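Local coordinates for protein L-lysine 6-monooxygenase (Pseudomonas syringae pv. tomato, PDB 5CQF) that probably hydroxylates the side-chain amine of L-lysine as an FAD- and NADPH-dependent monooxygenase in siderophore biosynthesis, at residues Ala16-Phe21 / Asn163-Ser168; Phe21-Ile26 / Gln410-Met415; Ala53-Trp58 / Thr129-Pro134; His59-Leu64 / Glu113-Leu118; Thr133-Ile138 / Val152-Gly157. One frame throughout, in Å; residues are numbered along the deposited sequence.

Contact 1: Ala16-Phe21 / Asn163-Ser168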
# COMPACT_ATOMS: atom_id res chain seq x y z
N ALA A 16 -32.68 30.76 16.75
CA ALA A 16 -32.13 29.56 17.32
C ALA A 16 -30.82 29.85 18.06
O ALA A 16 -30.13 30.83 17.77
CB ALA A 16 -31.89 28.54 16.23
N ILE A 17 -30.51 28.99 19.02
CA ILE A 17 -29.21 28.99 19.68
C ILE A 17 -28.61 27.60 19.56
O ILE A 17 -29.28 26.59 19.81
CB ILE A 17 -29.30 29.35 21.18
CG1 ILE A 17 -29.90 30.75 21.40
CG2 ILE A 17 -27.93 29.27 21.84
CD1 ILE A 17 -28.95 31.89 21.09
N CYS A 18 -27.35 27.56 19.15
CA CYS A 18 -26.58 26.32 19.10
C CYS A 18 -25.54 26.38 20.19
O CYS A 18 -24.80 27.36 20.27
CB CYS A 18 -25.89 26.15 17.76
SG CYS A 18 -24.81 24.68 17.63
N ILE A 19 -25.49 25.37 21.04
CA ILE A 19 -24.46 25.32 22.06
C ILE A 19 -23.32 24.45 21.55
O ILE A 19 -23.50 23.27 21.30
CB ILE A 19 -24.99 24.79 23.40
CG1 ILE A 19 -26.10 25.70 23.93
CG2 ILE A 19 -23.88 24.79 24.45
CD1 ILE A 19 -26.80 25.16 25.16
N GLY A 20 -22.14 25.06 21.42
CA GLY A 20 -20.93 24.39 20.98
C GLY A 20 -20.52 24.95 19.64
O GLY A 20 -21.34 25.07 18.72
N PHE A 21 -19.25 25.31 19.51
CA PHE A 21 -18.72 25.65 18.19
C PHE A 21 -17.48 24.83 17.88
O PHE A 21 -16.50 25.34 17.34
CB PHE A 21 -18.47 27.15 18.05
CG PHE A 21 -18.59 27.64 16.64
CD1 PHE A 21 -19.79 27.57 15.98
CD2 PHE A 21 -17.50 28.19 15.99
CE1 PHE A 21 -19.92 28.04 14.69
CE2 PHE A 21 -17.62 28.65 14.68
CZ PHE A 21 -18.83 28.57 14.03
N ASN A 163 -35.81 27.54 19.73
CA ASN A 163 -35.13 26.49 18.97
C ASN A 163 -33.72 26.28 19.45
O ASN A 163 -32.90 27.18 19.35
CB ASN A 163 -35.17 26.83 17.49
CG ASN A 163 -36.60 26.88 16.97
OD1 ASN A 163 -37.31 25.86 17.02
ND2 ASN A 163 -37.04 28.05 16.52
N LEU A 164 -33.45 25.10 20.01
CA LEU A 164 -32.19 24.86 20.68
C LEU A 164 -31.45 23.67 20.07
O LEU A 164 -32.05 22.62 19.86
CB LEU A 164 -32.44 24.59 22.16
CG LEU A 164 -31.18 24.42 23.03
CD1 LEU A 164 -30.45 25.74 23.19
CD2 LEU A 164 -31.50 23.83 24.39
N VAL A 165 -30.16 23.83 19.79
CA VAL A 165 -29.31 22.74 19.29
C VAL A 165 -28.18 22.51 20.28
O VAL A 165 -27.49 23.44 20.66
CB VAL A 165 -28.74 23.07 17.90
CG1 VAL A 165 -27.91 21.90 17.37
CG2 VAL A 165 -29.87 23.40 16.93
N LEU A 166 -28.00 21.27 20.72
CA LEU A 166 -26.91 20.95 21.63
C LEU A 166 -25.87 20.25 20.84
O LEU A 166 -26.14 19.19 20.35
CB LEU A 166 -27.35 20.03 22.76
CG LEU A 166 -27.83 20.71 24.03
CD1 LEU A 166 -29.13 21.43 23.76
CD2 LEU A 166 -28.01 19.64 25.10
N SER A 167 -24.70 20.87 20.73
CA SER A 167 -23.58 20.43 19.89
C SER A 167 -22.33 20.47 20.75
O SER A 167 -21.26 20.84 20.27
CB SER A 167 -23.35 21.39 18.69
OG SER A 167 -24.34 21.29 17.68
N SER A 168 -22.50 20.15 22.03
CA SER A 168 -21.41 20.24 23.02
C SER A 168 -20.89 18.83 23.38
O SER A 168 -19.72 18.68 23.73
CB SER A 168 -21.87 21.02 24.27
OG SER A 168 -23.27 20.94 24.46

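Contact 2: Phe21-Ile26 / Gln410-Met415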
# COMPACT_ATOMS: atom_id res chain seq x y z
N PHE A 21 -19.25 25.31 19.51
CA PHE A 21 -18.72 25.65 18.19
C PHE A 21 -17.48 24.83 17.88
O PHE A 21 -16.50 25.34 17.34
CB PHE A 21 -18.47 27.15 18.05
CG PHE A 21 -18.59 27.64 16.64
CD1 PHE A 21 -19.79 27.57 15.98
CD2 PHE A 21 -17.50 28.19 15.99
CE1 PHE A 21 -19.92 28.04 14.69
CE2 PHE A 21 -17.62 28.65 14.68
CZ PHE A 21 -18.83 28.57 14.03
N GLY A 22 -17.55 23.54 18.20
CA GLY A 22 -16.62 22.57 17.66
C GLY A 22 -17.06 22.17 16.27
O GLY A 22 -17.92 22.83 15.68
N PRO A 23 -16.48 21.10 15.71
CA PRO A 23 -16.77 20.73 14.33
C PRO A 23 -18.26 20.64 14.04
O PRO A 23 -18.73 21.10 13.00
CB PRO A 23 -16.12 19.36 14.21
CG PRO A 23 -15.00 19.39 15.17
CD PRO A 23 -15.42 20.26 16.29
N ALA A 24 -19.01 20.05 14.96
CA ALA A 24 -20.44 19.88 14.74
C ALA A 24 -21.14 21.22 14.53
O ALA A 24 -21.91 21.37 13.57
CB ALA A 24 -21.05 19.12 15.91
N GLY A 25 -20.90 22.19 15.41
CA GLY A 25 -21.50 23.53 15.26
C GLY A 25 -20.96 24.27 14.04
O GLY A 25 -21.65 25.07 13.40
N ILE A 26 -19.70 24.03 13.70
CA ILE A 26 -19.13 24.69 12.54
C ILE A 26 -19.79 24.18 11.28
O ILE A 26 -20.12 24.95 10.36
CB ILE A 26 -17.63 24.48 12.49
CG1 ILE A 26 -16.96 25.33 13.56
CG2 ILE A 26 -17.09 24.84 11.13
CD1 ILE A 26 -15.60 24.86 13.96
N GLN A 410 -16.31 11.77 16.14
CA GLN A 410 -16.01 13.07 15.55
C GLN A 410 -15.84 12.98 14.03
O GLN A 410 -14.99 13.65 13.48
CB GLN A 410 -14.78 13.72 16.22
CG GLN A 410 -14.97 14.10 17.68
CD GLN A 410 -16.10 15.11 17.89
OE1 GLN A 410 -15.99 16.29 17.52
NE2 GLN A 410 -17.21 14.64 18.45
N SER A 411 -16.67 12.16 13.35
CA SER A 411 -16.64 12.01 11.88
C SER A 411 -17.13 13.30 11.21
O SER A 411 -18.26 13.74 11.40
CB SER A 411 -17.51 10.84 11.43
OG SER A 411 -17.50 10.70 10.01
N PHE A 412 -16.26 13.89 10.41
CA PHE A 412 -16.60 15.15 9.79
C PHE A 412 -17.74 14.96 8.81
O PHE A 412 -18.66 15.78 8.76
CB PHE A 412 -15.40 15.72 9.08
CG PHE A 412 -14.41 16.36 9.99
CD1 PHE A 412 -14.47 16.21 11.36
CD2 PHE A 412 -13.39 17.14 9.44
CE1 PHE A 412 -13.57 16.84 12.18
CE2 PHE A 412 -12.47 17.77 10.26
CZ PHE A 412 -12.56 17.61 11.64
N SER A 413 -17.72 13.89 8.04
CA SER A 413 -18.78 13.68 7.09
C SER A 413 -20.14 13.52 7.75
O SER A 413 -21.15 14.05 7.23
CB SER A 413 -18.47 12.49 6.19
OG SER A 413 -18.13 11.32 6.92
N LEU A 414 -20.21 12.84 8.89
CA LEU A 414 -21.48 12.65 9.57
C LEU A 414 -22.04 13.99 10.01
O LEU A 414 -23.24 14.23 9.88
CB LEU A 414 -21.33 11.71 10.78
CG LEU A 414 -21.00 10.26 10.40
CD1 LEU A 414 -20.89 9.37 11.64
CD2 LEU A 414 -21.98 9.66 9.39
N MSE A 415 -21.15 14.87 10.49
CA MSE A 415 -21.53 16.21 10.90
C MSE A 415 -22.10 16.97 9.78
O MSE A 415 -23.06 17.72 9.97
CB MSE A 415 -20.35 17.00 11.44
CG MSE A 415 -20.15 16.55 12.86
SE MSE A 415 -18.28 16.90 13.27
CE MSE A 415 -18.52 15.98 15.01
O HOH W 1 -23.38 19.18 12.34
O HOH W 2 -18.28 18.56 17.72

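Contact 3: Ala53-Trp58 / Thr129-Pro134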
# COMPACT_ATOMS: atom_id res chain seq x y z
N ALA A 53 -15.04 27.18 25.30
CA ALA A 53 -13.59 27.28 25.15
C ALA A 53 -13.20 28.47 24.28
O ALA A 53 -14.04 29.04 23.60
CB ALA A 53 -13.04 26.00 24.55
N PRO A 54 -11.90 28.83 24.29
CA PRO A 54 -11.42 29.92 23.43
C PRO A 54 -11.12 29.50 22.00
O PRO A 54 -10.97 28.32 21.70
CB PRO A 54 -10.13 30.39 24.13
CG PRO A 54 -9.66 29.21 24.91
CD PRO A 54 -10.89 28.43 25.30
N ASP A 55 -11.02 30.51 21.15
CA ASP A 55 -10.73 30.36 19.72
C ASP A 55 -9.23 30.20 19.57
O ASP A 55 -8.50 31.17 19.36
CB ASP A 55 -11.24 31.62 19.00
CG ASP A 55 -11.20 31.51 17.48
OD1 ASP A 55 -10.85 30.45 16.94
OD2 ASP A 55 -11.54 32.53 16.84
N THR A 56 -8.76 28.97 19.70
CA THR A 56 -7.32 28.71 19.66
C THR A 56 -7.03 27.39 18.94
O THR A 56 -7.85 26.47 18.95
CB THR A 56 -6.73 28.70 21.09
OG1 THR A 56 -7.05 29.94 21.74
CG2 THR A 56 -5.20 28.54 21.08
N GLN A 57 -5.87 27.34 18.29
CA GLN A 57 -5.40 26.13 17.62
C GLN A 57 -5.28 24.99 18.62
O GLN A 57 -5.72 23.88 18.35
CB GLN A 57 -4.06 26.40 16.93
CG GLN A 57 -3.62 25.31 15.96
CD GLN A 57 -2.24 25.54 15.35
OE1 GLN A 57 -1.46 24.59 15.17
NE2 GLN A 57 -1.93 26.80 15.01
N TRP A 58 -4.68 25.25 19.79
CA TRP A 58 -4.56 24.25 20.84
C TRP A 58 -5.88 23.52 21.12
O TRP A 58 -5.91 22.28 21.19
CB TRP A 58 -4.02 24.87 22.15
CG TRP A 58 -3.79 23.86 23.27
CD1 TRP A 58 -4.61 23.62 24.34
CD2 TRP A 58 -2.67 22.96 23.41
NE1 TRP A 58 -4.07 22.62 25.13
CE2 TRP A 58 -2.88 22.21 24.58
CE3 TRP A 58 -1.51 22.73 22.65
CZ2 TRP A 58 -1.97 21.24 25.02
CZ3 TRP A 58 -0.61 21.76 23.09
CH2 TRP A 58 -0.85 21.03 24.27
N THR A 129 -20.52 33.71 16.60
CA THR A 129 -20.11 32.84 17.66
C THR A 129 -19.54 33.66 18.79
O THR A 129 -18.70 34.53 18.56
CB THR A 129 -19.07 31.82 17.19
OG1 THR A 129 -19.62 31.04 16.13
CG2 THR A 129 -18.70 30.91 18.33
N ARG A 130 -20.00 33.38 20.01
CA ARG A 130 -19.40 33.94 21.20
C ARG A 130 -18.57 32.87 21.91
O ARG A 130 -19.12 31.92 22.46
CB ARG A 130 -20.49 34.47 22.12
CG ARG A 130 -21.22 35.68 21.53
CD ARG A 130 -22.63 35.78 22.07
NE ARG A 130 -23.32 37.02 21.70
CZ ARG A 130 -23.26 38.17 22.37
NH1 ARG A 130 -23.94 39.23 21.93
NH2 ARG A 130 -22.55 38.26 23.49
N PHE A 131 -17.25 33.03 21.86
CA PHE A 131 -16.32 32.13 22.57
C PHE A 131 -16.14 32.52 24.06
O PHE A 131 -16.64 33.56 24.51
CB PHE A 131 -14.96 32.11 21.87
CG PHE A 131 -15.00 31.59 20.46
CD1 PHE A 131 -14.77 30.24 20.19
CD2 PHE A 131 -15.25 32.44 19.39
CE1 PHE A 131 -14.78 29.76 18.88
CE2 PHE A 131 -15.28 31.96 18.09
CZ PHE A 131 -15.03 30.62 17.83
N ASP A 132 -15.44 31.68 24.82
CA ASP A 132 -15.24 31.89 26.28
C ASP A 132 -16.55 32.18 26.99
O ASP A 132 -16.60 32.96 27.94
CB ASP A 132 -14.24 33.01 26.52
CG ASP A 132 -12.91 32.72 25.90
OD1 ASP A 132 -12.37 31.63 26.16
OD2 ASP A 132 -12.42 33.58 25.13
N THR A 133 -17.60 31.51 26.53
CA THR A 133 -18.96 31.82 26.92
C THR A 133 -19.67 30.50 27.24
O THR A 133 -20.44 29.98 26.43
CB THR A 133 -19.65 32.58 25.77
OG1 THR A 133 -18.83 33.70 25.39
CG2 THR A 133 -21.01 33.08 26.18
N PRO A 134 -19.40 29.93 28.44
CA PRO A 134 -20.01 28.65 28.85
C PRO A 134 -21.49 28.77 29.19
O PRO A 134 -21.92 29.81 29.67
CB PRO A 134 -19.20 28.26 30.09
CG PRO A 134 -18.65 29.55 30.61
CD PRO A 134 -18.37 30.38 29.41

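Contact 4: His59-Leu64 / Glu113-Leu118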
# COMPACT_ATOMS: atom_id res chain seq x y z
N HIS A 59 -6.97 24.28 21.26
CA HIS A 59 -8.26 23.69 21.58
C HIS A 59 -8.84 22.86 20.43
O HIS A 59 -9.44 21.81 20.67
CB HIS A 59 -9.27 24.76 21.99
CG HIS A 59 -10.64 24.21 22.22
ND1 HIS A 59 -10.98 23.49 23.34
CD2 HIS A 59 -11.75 24.24 21.44
CE1 HIS A 59 -12.25 23.12 23.26
NE2 HIS A 59 -12.74 23.56 22.11
N ARG A 60 -8.69 23.33 19.20
CA ARG A 60 -9.19 22.60 18.03
C ARG A 60 -8.46 21.25 17.87
O ARG A 60 -9.09 20.22 17.59
CB ARG A 60 -9.03 23.44 16.76
CG ARG A 60 -9.81 24.75 16.76
CD ARG A 60 -9.58 25.51 15.46
NE ARG A 60 -9.65 26.96 15.62
CZ ARG A 60 -8.66 27.83 15.37
NH1 ARG A 60 -8.87 29.13 15.56
NH2 ARG A 60 -7.47 27.43 14.94
N GLU A 61 -7.14 21.27 18.07
CA GLU A 61 -6.31 20.06 18.09
C GLU A 61 -6.66 19.12 19.26
O GLU A 61 -6.60 17.90 19.13
CB GLU A 61 -4.82 20.42 18.14
CG GLU A 61 -4.32 21.09 16.87
CD GLU A 61 -2.81 21.13 16.74
OE1 GLU A 61 -2.13 21.51 17.73
OE2 GLU A 61 -2.29 20.78 15.65
N LEU A 62 -7.04 19.69 20.39
CA LEU A 62 -7.56 18.89 21.49
C LEU A 62 -8.83 18.13 21.06
O LEU A 62 -9.03 16.99 21.49
CB LEU A 62 -7.85 19.78 22.71
CG LEU A 62 -7.74 19.15 24.10
CD1 LEU A 62 -6.28 18.97 24.52
CD2 LEU A 62 -8.48 19.99 25.13
N LEU A 63 -9.65 18.74 20.20
CA LEU A 63 -10.94 18.15 19.76
C LEU A 63 -10.82 16.96 18.80
O LEU A 63 -11.76 16.17 18.67
CB LEU A 63 -11.80 19.20 19.07
CG LEU A 63 -12.27 20.39 19.90
CD1 LEU A 63 -12.65 21.57 19.00
CD2 LEU A 63 -13.44 19.98 20.79
N LEU A 64 -9.72 16.87 18.08
CA LEU A 64 -9.58 15.82 17.09
C LEU A 64 -8.95 14.54 17.67
O LEU A 64 -9.08 13.47 17.08
CB LEU A 64 -8.77 16.31 15.90
CG LEU A 64 -9.34 17.52 15.13
CD1 LEU A 64 -8.78 17.52 13.72
CD2 LEU A 64 -10.86 17.53 15.08
N GLU A 113 -3.30 18.54 9.67
CA GLU A 113 -3.90 19.19 8.51
C GLU A 113 -5.41 19.38 8.68
O GLU A 113 -5.94 20.48 8.42
CB GLU A 113 -3.54 18.48 7.19
CG GLU A 113 -3.92 19.33 5.97
CD GLU A 113 -3.32 18.90 4.64
OE1 GLU A 113 -2.95 17.71 4.44
OE2 GLU A 113 -3.21 19.76 3.74
N TRP A 114 -6.12 18.35 9.12
CA TRP A 114 -7.56 18.51 9.38
C TRP A 114 -7.87 19.58 10.43
O TRP A 114 -8.85 20.32 10.27
CB TRP A 114 -8.19 17.19 9.83
CG TRP A 114 -8.38 16.20 8.75
CD1 TRP A 114 -7.70 15.03 8.56
CD2 TRP A 114 -9.30 16.29 7.69
NE1 TRP A 114 -8.16 14.38 7.45
CE2 TRP A 114 -9.16 15.14 6.91
CE3 TRP A 114 -10.26 17.23 7.32
CZ2 TRP A 114 -9.90 14.93 5.79
CZ3 TRP A 114 -10.98 17.03 6.21
CH2 TRP A 114 -10.81 15.90 5.45
N SER A 115 -7.05 19.69 11.47
CA SER A 115 -7.16 20.81 12.43
C SER A 115 -7.05 22.16 11.77
O SER A 115 -7.90 23.04 11.98
CB SER A 115 -6.06 20.74 13.51
OG SER A 115 -6.27 19.61 14.32
N ASP A 116 -5.98 22.34 11.00
CA ASP A 116 -5.78 23.57 10.25
C ASP A 116 -6.97 23.89 9.36
O ASP A 116 -7.46 25.03 9.33
CB ASP A 116 -4.52 23.50 9.40
CG ASP A 116 -4.11 24.86 8.86
OD1 ASP A 116 -3.72 25.70 9.68
OD2 ASP A 116 -4.19 25.11 7.65
N TYR A 117 -7.44 22.88 8.63
CA TYR A 117 -8.65 23.03 7.81
C TYR A 117 -9.79 23.54 8.66
O TYR A 117 -10.50 24.47 8.30
CB TYR A 117 -9.04 21.70 7.17
CG TYR A 117 -10.45 21.62 6.60
CD1 TYR A 117 -10.83 22.36 5.49
CD2 TYR A 117 -11.40 20.76 7.18
CE1 TYR A 117 -12.12 22.28 4.99
CE2 TYR A 117 -12.69 20.67 6.68
CZ TYR A 117 -13.04 21.41 5.59
OH TYR A 117 -14.32 21.32 5.13
N LEU A 118 -9.96 22.91 9.80
CA LEU A 118 -11.07 23.23 10.66
C LEU A 118 -10.99 24.67 11.17
O LEU A 118 -12.00 25.38 11.22
CB LEU A 118 -11.07 22.23 11.80
CG LEU A 118 -12.04 22.57 12.90
CD1 LEU A 118 -13.41 22.11 12.48
CD2 LEU A 118 -11.59 21.90 14.19

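Contact 5: Thr133-Ile138 / Val152-Gly157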
# COMPACT_ATOMS: atom_id res chain seq x y z
N THR A 133 -17.60 31.51 26.53
CA THR A 133 -18.96 31.82 26.92
C THR A 133 -19.67 30.50 27.24
O THR A 133 -20.44 29.98 26.43
CB THR A 133 -19.65 32.58 25.77
OG1 THR A 133 -18.83 33.70 25.39
CG2 THR A 133 -21.01 33.08 26.18
N PRO A 134 -19.40 29.93 28.44
CA PRO A 134 -20.01 28.65 28.85
C PRO A 134 -21.49 28.77 29.19
O PRO A 134 -21.92 29.81 29.67
CB PRO A 134 -19.20 28.26 30.09
CG PRO A 134 -18.65 29.55 30.61
CD PRO A 134 -18.37 30.38 29.41
N VAL A 135 -22.26 27.73 28.93
CA VAL A 135 -23.63 27.73 29.38
C VAL A 135 -23.59 27.06 30.75
O VAL A 135 -23.03 25.98 30.89
CB VAL A 135 -24.57 27.00 28.42
CG1 VAL A 135 -26.01 27.09 28.91
CG2 VAL A 135 -24.45 27.62 27.06
N THR A 136 -24.11 27.76 31.75
CA THR A 136 -24.12 27.26 33.10
C THR A 136 -25.47 26.63 33.39
O THR A 136 -25.55 25.61 34.08
CB THR A 136 -23.85 28.39 34.10
OG1 THR A 136 -24.84 29.43 33.94
CG2 THR A 136 -22.47 28.98 33.87
N GLU A 137 -26.54 27.24 32.87
CA GLU A 137 -27.89 26.69 33.03
C GLU A 137 -28.81 27.09 31.86
O GLU A 137 -28.55 28.06 31.16
CB GLU A 137 -28.49 27.15 34.38
CG GLU A 137 -27.99 28.52 34.82
CD GLU A 137 -28.62 29.03 36.10
OE1 GLU A 137 -28.96 30.23 36.15
OE2 GLU A 137 -28.75 28.23 37.05
N ILE A 138 -29.87 26.30 31.66
CA ILE A 138 -30.94 26.63 30.72
C ILE A 138 -32.29 26.62 31.46
O ILE A 138 -32.77 25.55 31.86
CB ILE A 138 -31.00 25.64 29.54
CG1 ILE A 138 -29.66 25.57 28.80
CG2 ILE A 138 -32.11 26.03 28.56
CD1 ILE A 138 -29.66 24.71 27.55
N VAL A 152 -31.24 30.64 27.90
CA VAL A 152 -29.91 30.07 28.03
C VAL A 152 -29.12 31.07 28.83
O VAL A 152 -29.05 32.25 28.46
CB VAL A 152 -29.25 29.84 26.66
CG1 VAL A 152 -27.88 29.19 26.83
CG2 VAL A 152 -30.14 29.00 25.77
N ARG A 153 -28.52 30.61 29.92
CA ARG A 153 -27.86 31.51 30.84
C ARG A 153 -26.35 31.31 30.76
O ARG A 153 -25.87 30.18 30.78
CB ARG A 153 -28.39 31.30 32.28
CG ARG A 153 -29.44 32.32 32.73
CD ARG A 153 -30.83 32.11 32.09
NE ARG A 153 -31.71 33.30 32.18
CZ ARG A 153 -32.69 33.49 33.07
NH1 ARG A 153 -33.41 34.61 33.02
NH2 ARG A 153 -32.99 32.58 34.00
N THR A 154 -25.63 32.42 30.64
CA THR A 154 -24.17 32.40 30.60
C THR A 154 -23.57 33.46 31.55
O THR A 154 -24.29 34.37 32.02
CB THR A 154 -23.67 32.66 29.18
OG1 THR A 154 -23.92 34.03 28.82
CG2 THR A 154 -24.37 31.75 28.19
N PRO A 155 -22.25 33.36 31.82
CA PRO A 155 -21.58 34.41 32.60
C PRO A 155 -21.64 35.81 31.97
O PRO A 155 -21.53 36.80 32.68
CB PRO A 155 -20.12 33.92 32.69
CG PRO A 155 -20.22 32.44 32.53
CD PRO A 155 -21.35 32.22 31.57
N GLN A 156 -21.83 35.89 30.65
CA GLN A 156 -21.86 37.17 29.94
C GLN A 156 -23.28 37.55 29.53
O GLN A 156 -23.45 38.29 28.58
CB GLN A 156 -20.95 37.11 28.69
CG GLN A 156 -19.49 37.52 28.92
CD GLN A 156 -18.66 36.50 29.70
OE1 GLN A 156 -18.85 35.28 29.57
NE2 GLN A 156 -17.73 37.00 30.50
N GLY A 157 -24.28 37.02 30.22
CA GLY A 157 -25.68 37.38 29.94
C GLY A 157 -26.59 36.20 29.68
O GLY A 157 -26.26 35.06 30.03

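Contact 1: Ala16-Phe21 / Asn163-Ser168
Ile17, Cys18 and Ile19 pair in parallel with Leu164, Val165 and Leu166, the axes of the two short strands lying 4.7 Å apart at 13°. Four backbone bonds carry the ladder: Ile17 N gives to Asn163 O, Val165 N to Ile17 O, Ile19 N to Val165 O and Ser167 N to Ile19 O. The third is the straightest, with an N-H...O angle of 171°, whereas the last, at 140°, is bent although Ser167 N and Ile19 O are only 2.7 Å apart, just where both chains leave the strand.

Between the strands, buried apolar side chains pack on both faces. On the face bearing Ile17, Ile19 and Leu164, the Ile19 and Leu164 side chains cross obliquely, CD1 to CD1 at 4.2 Å. With CG trans to its own N and beside the carbonyl carbon, Leu164 brings CD1 back over Ile17 O at 3.7 Å. On the other face Cys18 SG touches Val165 CG1 and lies 3.4 Å from Ser167 OG. The C-terminal end is more open, with Ser167 partly covered and Ser168 exposed; there Ser168 OG only brushes Ile19 CG2 at 3.9 Å. Gly20, with a positive phi, turns the chain away beside Ser167 O, consistent with the first glycine of a dinucleotide-binding GxGxxG loop.

Strand 16-19 thus lies inside a parallel Rossmann-type sheet, with strand 47-50 along its second edge and 393-396 beyond 163-166. Helix 412-428 covers Ala16 and Val165 through Leu426, while helix 23-37 covers Cys18 through Leu28.

Contact 2: Phe21-Ile26 / Gln410-Met415
Pro23 and Ala24, in the first turn of helix 23-37, face Phe412 and Met415 in the first turn of helix 412-428. The backbones come nearest at Ala24 and Met415, whose CA atoms are 5.4 Å apart. Gly22 and Ser411 occupy the two N-cap positions, and Gly22 O accepts from Ile26 N as the helix begins.

Met415 is present as selenomethionine. With CG beside the backbone N and chi2 extended (155°), SE lies alongside Pro23 CB at 3.4 Å and close to Ala24 N at 3.6 Å, while its CG packs on Ala24 CB. Pro23 CB also approaches Phe412 CE1 obliquely at 4.1 Å. Gln410, bent at chi2 (-60°), crosses the proline ring at about a right angle and places OE1 4.0 Å from Pro23 CG.

Two waters make the polar links. One donates to Ala24 O at 2.9 Å and to Met415 O; the other accepts from Ala24 N and donates to Gln410 OE1 at 3.2 Å. Direct contact is therefore apolar and polar contact is water-mediated: Ala24 N, an early helix amide, finds its acceptor in an ordered water beside the glycine-rich turn, as suits a loop that probably receives the FAD pyrophosphate.

Contact 3: Ala53-Trp58 / Thr129-Pro134
Ala53 and Asp132 bring their CA atoms to 5.0 Å, and one backbone bond joins the loops, from Asp132 N to Ala53 O at 3.2 Å. The bond is straight at the hydrogen, 175°, but the donor stands well above the carbonyl plane, 61° out of it. Ala53 O does double duty, since it also lies in plane at the edge of the Phe131 ring, 3.7 Å from CD1.

That ring is the centre of the side-chain contact. Asp55 CB sits over its middle, 3.8 Å from the centroid and almost on the normal, a CH-pi contact; the Asp55 carboxylate then continues stacked on the same face, its plane only 9° from the ring's. Asp55 keeps CG anti to its backbone N, and a salt bridge from OD1 to Arg60 probably helps hold the carboxylate flat on the ring. Thr129 CG2 lies 3.6 Å above the opposite face, toward the rim, and completes a sandwich. Farther out, the exposed Asp132 crosses Pro54 at about a right angle, and its OD1 comes 3.3 Å from Pro54 CB.

Asp55 is the centre of an inverse gamma turn leading toward helix 57-64. The loops follow strands 47-50 and 129-130, which are neighbours in the parallel sheet, as Arg130 bonding through its backbone to Tyr49 and Glu51 confirms. The contact joins loops at the C-terminal ends of two adjacent strands in this protein's Rossmann-type parallel sheet.

Contact 4: His59-Leu64 / Glu113-Leu118
Arg60, Glu61 and Leu64 lie against Ser115 and Leu118 in a packed pair of alpha helices, part of the FAD-dependent N-hydroxylating monooxygenase fold. The short segments 59-64 and 113-118 cross at 127° with their axes 9.4 Å apart. Glu61 and Ser115 mark the closest backbone approach, CA to CA 5.8 Å; a small residue at this point is consistent with so near an approach.

The apolar contacts come from the two leucines. Leu118 swings CG to the side of its carbonyl carbon (chi1 171°), and its CD2 branch meets the aliphatic root of Arg60 at CB, 3.9 Å away. Leu64 reaches across with CD1, which touches Trp114 CB at 3.9 Å while the indole itself leads away.

Polar groups next to the interface find their partners beyond the two segments. Glu61 OE2 is hydrogen-bonded to His112 ND1, which fixes the far end of a chain that runs extended past CG. Pointing away from helix 57-64, Glu113 makes a salt bridge with Arg98 and a hydrogen bond with Tyr298 of the second subunit.

Ser115 is where the polar and apolar parts meet. Its hydroxyl is hydrogen-bonded back to Arg111 O, a turn earlier in its own helix, and yet it is flanked by carbon: OG lies 3.5 Å from Glu61 CG and 3.3 Å from Leu64 CD1.

Contact 5: Thr133-Ile138 / Val152-Gly157
Glu137 and Arg153 form an antiparallel hydrogen-bonded pair, followed by the non-hydrogen-bonded pair of Ile138 and Val152. Arg153 N gives to Glu137 O at 2.8 Å. Arg153 O is held by Thr136, by the backbone N at 3.1 Å and only weakly by OG1, which lies between the N and carbonyl carbon of its own residue (chi1 58°) and so turns back to the same acceptor. The Arg153 guanidinium stays 5.1 Å, NH2 to OE1, from Glu137; NH2 is engaged instead by Asp139 in a salt bridge.

Gly157 O is gripped twice, by Thr154 N and by Thr154 OG1, the hydroxyl donor standing 53° out of the carbonyl plane. Thr154 OG1 in turn accepts a weak bond from Gln156 N. Gly157 N returns a bond to Thr154 O, closing a type I turn.

Apolar contact centres on Val135 and Val152, which cross at about a right angle with their CG1 atoms tight at 3.5 Å; Pro134 and Pro155 meet CG to CG at 3.8 Å nearer the surface. The arrangement is the open end of a beta hairpin, strands 137-142 and 147-154, in a three-stranded antiparallel sheet inserted into the Rossmann-type domain ahead of strand 163-166.

Overall arrangement
From the N terminus, strand 16-19 opens contact 1 and runs through the shared Phe21 into contact 2. The loop of contact 1 closes at 163-168 and holds contacts 3, 4 and 5. Contact 3 encloses contact 4, and the two share helix 57-64; at Thr133 and Pro134 contact 3 hands over to contact 5, whose Val135 and Ile138 rest on Ile19. Contact 2 closes last, at 410-415, so it crosses contact 1 while spanning the other three. Its Phe412 meets Leu64 of contact 4. Together they tie the parallel sheet to its glycine-rich turn, the flanking helices, the inserted hairpin and the C-terminal helix.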